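Local coordinates for protein transcriptional regulator AdcR (PDB 3TGN) that senses zinc as a homodimeric MarR-family transcription factor, repressing its own operon and pneumococcal zinc-uptake and histidine-triad genes when the metal is bound, and can also activate gene expression, at residues R2-A5 against K6-A10. Sequence-based numbering, arbitrary orientation.
Sequences RQLA and KDINA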
ATOM      1  N   ARG B   2      -5.296  24.274   6.358  1.00 34.42           N
ATOM      2  CA  ARG B   2      -6.193  23.512   7.219  1.00 32.17           C
ATOM      3  C   ARG B   2      -5.474  22.323   7.856  1.00 27.28           C
ATOM      4  O   ARG B   2      -4.604  21.705   7.241  1.00 28.41           O
ATOM      5  CB  ARG B   2      -7.415  23.024   6.432  1.00 30.53           C
ATOM      6  CG  ARG B   2      -8.217  24.129   5.755  1.00 31.97           C
ATOM      7  CD  ARG B   2      -8.813  25.107   6.761  1.00 34.92           C
ATOM      8  NE  ARG B   2      -9.812  24.484   7.629  1.00 34.36           N
ATOM      9  CZ  ARG B   2     -10.565  25.150   8.500  1.00 36.01           C
ATOM     10  NH1 ARG B   2     -10.437  26.466   8.622  1.00 38.11           N
ATOM     11  NH2 ARG B   2     -11.446  24.505   9.250  1.00 35.52           N
ATOM     12  N   GLN B   3      -5.842  22.011   9.093  1.00 22.29           N
ATOM     13  CA  GLN B   3      -5.266  20.873   9.798  1.00 21.94           C
ATOM     14  C   GLN B   3      -5.469  19.580   9.005  1.00 16.62           C
ATOM     15  O   GLN B   3      -4.612  18.699   9.006  1.00 16.72           O
ATOM     16  CB  GLN B   3      -5.890  20.740  11.189  1.00 24.29           C
ATOM     17  CG  GLN B   3      -5.364  19.568  12.002  1.00 23.32           C
ATOM     18  CD  GLN B   3      -3.884  19.682  12.302  1.00 26.11           C
ATOM     19  OE1 GLN B   3      -3.377  20.768  12.585  1.00 29.62           O
ATOM     20  NE2 GLN B   3      -3.179  18.559  12.238  1.00 22.57           N
ATOM     21  N   LEU B   4      -6.606  19.481   8.322  1.00 14.03           N
ATOM     22  CA  LEU B   4      -6.956  18.276   7.576  1.00 17.22           C
ATOM     23  C   LEU B   4      -5.918  17.937   6.508  1.00 17.23           C
ATOM     24  O   LEU B   4      -5.663  16.764   6.230  1.00 16.89           O
ATOM     25  CB  LEU B   4      -8.348  18.421   6.946  1.00 17.68           C
ATOM     26  CG  LEU B   4      -8.898  17.250   6.132  1.00 17.01           C
ATOM     27  CD1 LEU B   4      -8.803  15.947   6.903  1.00 14.89           C
ATOM     28  CD2 LEU B   4     -10.339  17.527   5.728  1.00 16.23           C
ATOM     29  N   ALA B   5      -5.318  18.964   5.914  1.00 15.31           N
ATOM     30  CA  ALA B   5      -4.293  18.752   4.898  1.00 14.99           C
ATOM     31  C   ALA B   5      -3.142  17.939   5.477  1.00 15.68           C
ATOM     32  O   ALA B   5      -2.668  16.984   4.864  1.00 18.83           O
ATOM     33  CB  ALA B   5      -3.793  20.083   4.348  1.00 11.53           C
ATOM     34  N   LYS B   6      -2.707  18.311   6.674  1.00 14.72           N
ATOM     35  CA  LYS B   6      -1.640  17.588   7.350  1.00 19.26           C
ATOM     36  C   LYS B   6      -2.099  16.202   7.794  1.00 17.75           C
ATOM     37  O   LYS B   6      -1.330  15.239   7.747  1.00 15.67           O
ATOM     38  CB  LYS B   6      -1.127  18.402   8.538  1.00 22.27           C
ATOM     39  CG  LYS B   6      -0.650  19.787   8.139  1.00 25.75           C
ATOM     40  CD  LYS B   6      -0.563  20.718   9.335  1.00 31.91           C
ATOM     41  CE  LYS B   6      -0.210  22.132   8.901  1.00 34.31           C
ATOM     42  NZ  LYS B   6      -0.269  23.095  10.036  1.00 36.48           N
ATOM     43  N   ASP B   7      -3.355  16.095   8.213  1.00 16.40           N
ATOM     44  CA  ASP B   7      -3.895  14.807   8.642  1.00 14.64           C
ATOM     45  C   ASP B   7      -3.923  13.803   7.497  1.00 14.20           C
ATOM     46  O   ASP B   7      -3.701  12.611   7.704  1.00 16.22           O
ATOM     47  CB  ASP B   7      -5.302  14.968   9.213  1.00 14.75           C
ATOM     48  CG  ASP B   7      -5.331  15.838  10.446  1.00 22.19           C
ATOM     49  OD1 ASP B   7      -4.289  15.947  11.125  1.00 25.12           O
ATOM     50  OD2 ASP B   7      -6.398  16.413  10.741  1.00 28.27           O
ATOM     51  N   ILE B   8      -4.213  14.288   6.295  1.00 11.91           N
ATOM     52  CA  ILE B   8      -4.286  13.432   5.115  1.00 14.31           C
ATOM     53  C   ILE B   8      -2.924  12.827   4.795  1.00 15.11           C
ATOM     54  O   ILE B   8      -2.814  11.647   4.453  1.00 16.94           O
ATOM     55  CB  ILE B   8      -4.776  14.225   3.886  1.00 16.57           C
ATOM     56  CG1 ILE B   8      -6.243  14.626   4.054  1.00 17.12           C
ATOM     57  CG2 ILE B   8      -4.586  13.417   2.608  1.00 16.87           C
ATOM     58  CD1 ILE B   8      -6.741  15.561   2.964  1.00 15.78           C
ATOM     59  N   ASN B   9      -1.890  13.650   4.897  1.00 13.60           N
ATOM     60  CA  ASN B   9      -0.533  13.194   4.648  1.00 15.99           C
ATOM     61  C   ASN B   9      -0.116  12.128   5.655  1.00 17.24           C
ATOM     62  O   ASN B   9       0.440  11.089   5.287  1.00 15.89           O
ATOM     63  CB  ASN B   9       0.435  14.371   4.704  1.00 17.46           C
ATOM     64  CG  ASN B   9       1.818  14.006   4.217  1.00 17.86           C
ATOM     65  OD1 ASN B   9       2.062  13.928   3.015  1.00 18.18           O
ATOM     66  ND2 ASN B   9       2.732  13.782   5.150  1.00 22.70           N
ATOM     67  N   ALA B  10      -0.387  12.389   6.928  1.00 12.59           N
ATOM     68  CA  ALA B  10      -0.025  11.451   7.980  1.00 13.95           C
ATOM     69  C   ALA B  10      -0.824  10.158   7.836  1.00 15.67           C
ATOM     70  O   ALA B  10      -0.304   9.067   8.068  1.00 13.13           O
ATOM     71  CB  ALA B  10      -0.238  12.076   9.353  1.00 13.59           C
TER
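The amide of Q3 and the carboxylate of D7, one helical turn apart, meet with their planes 44° apart. D7 OD1 lies almost in the amide plane, 3.0 Å from Q3 NE2, whereas the N-H arrives from above the carboxylate plane, 35° out of it. The bond is nevertheless nearly straight (166° at the hydrogen). Q3 leaves the backbone with CG anti to N, which sets CG 3.6 Å from D7 OD2, and the bend at chi2 then swings the amide so that NE2 reaches D7 OD1. That second oxygen, OD2, accepts a hydrogen bond from Q135 of the second subunit, so the carboxylate is gripped at both oxygens. Along the backbone, D7 N donates to Q3 O at 3.0 Å and I8 N to L4 O at 2.9 Å; the next link, N9 N to A5 O, is weak at 3.4 Å. On the buried side, L4 CD1 packs against I8 CG1 (4.1 Å). I8 continues onto F137 and L141 of helix 128-145, and Y119 of the second subunit also covers it. These i to i+4 bonds are the regular alpha-helical pattern; with L4 and I8 buried but Q3 and K6 exposed, the N-terminal part of helix 3-19 is amphipathic and meets the second subunit in the MarR dimer.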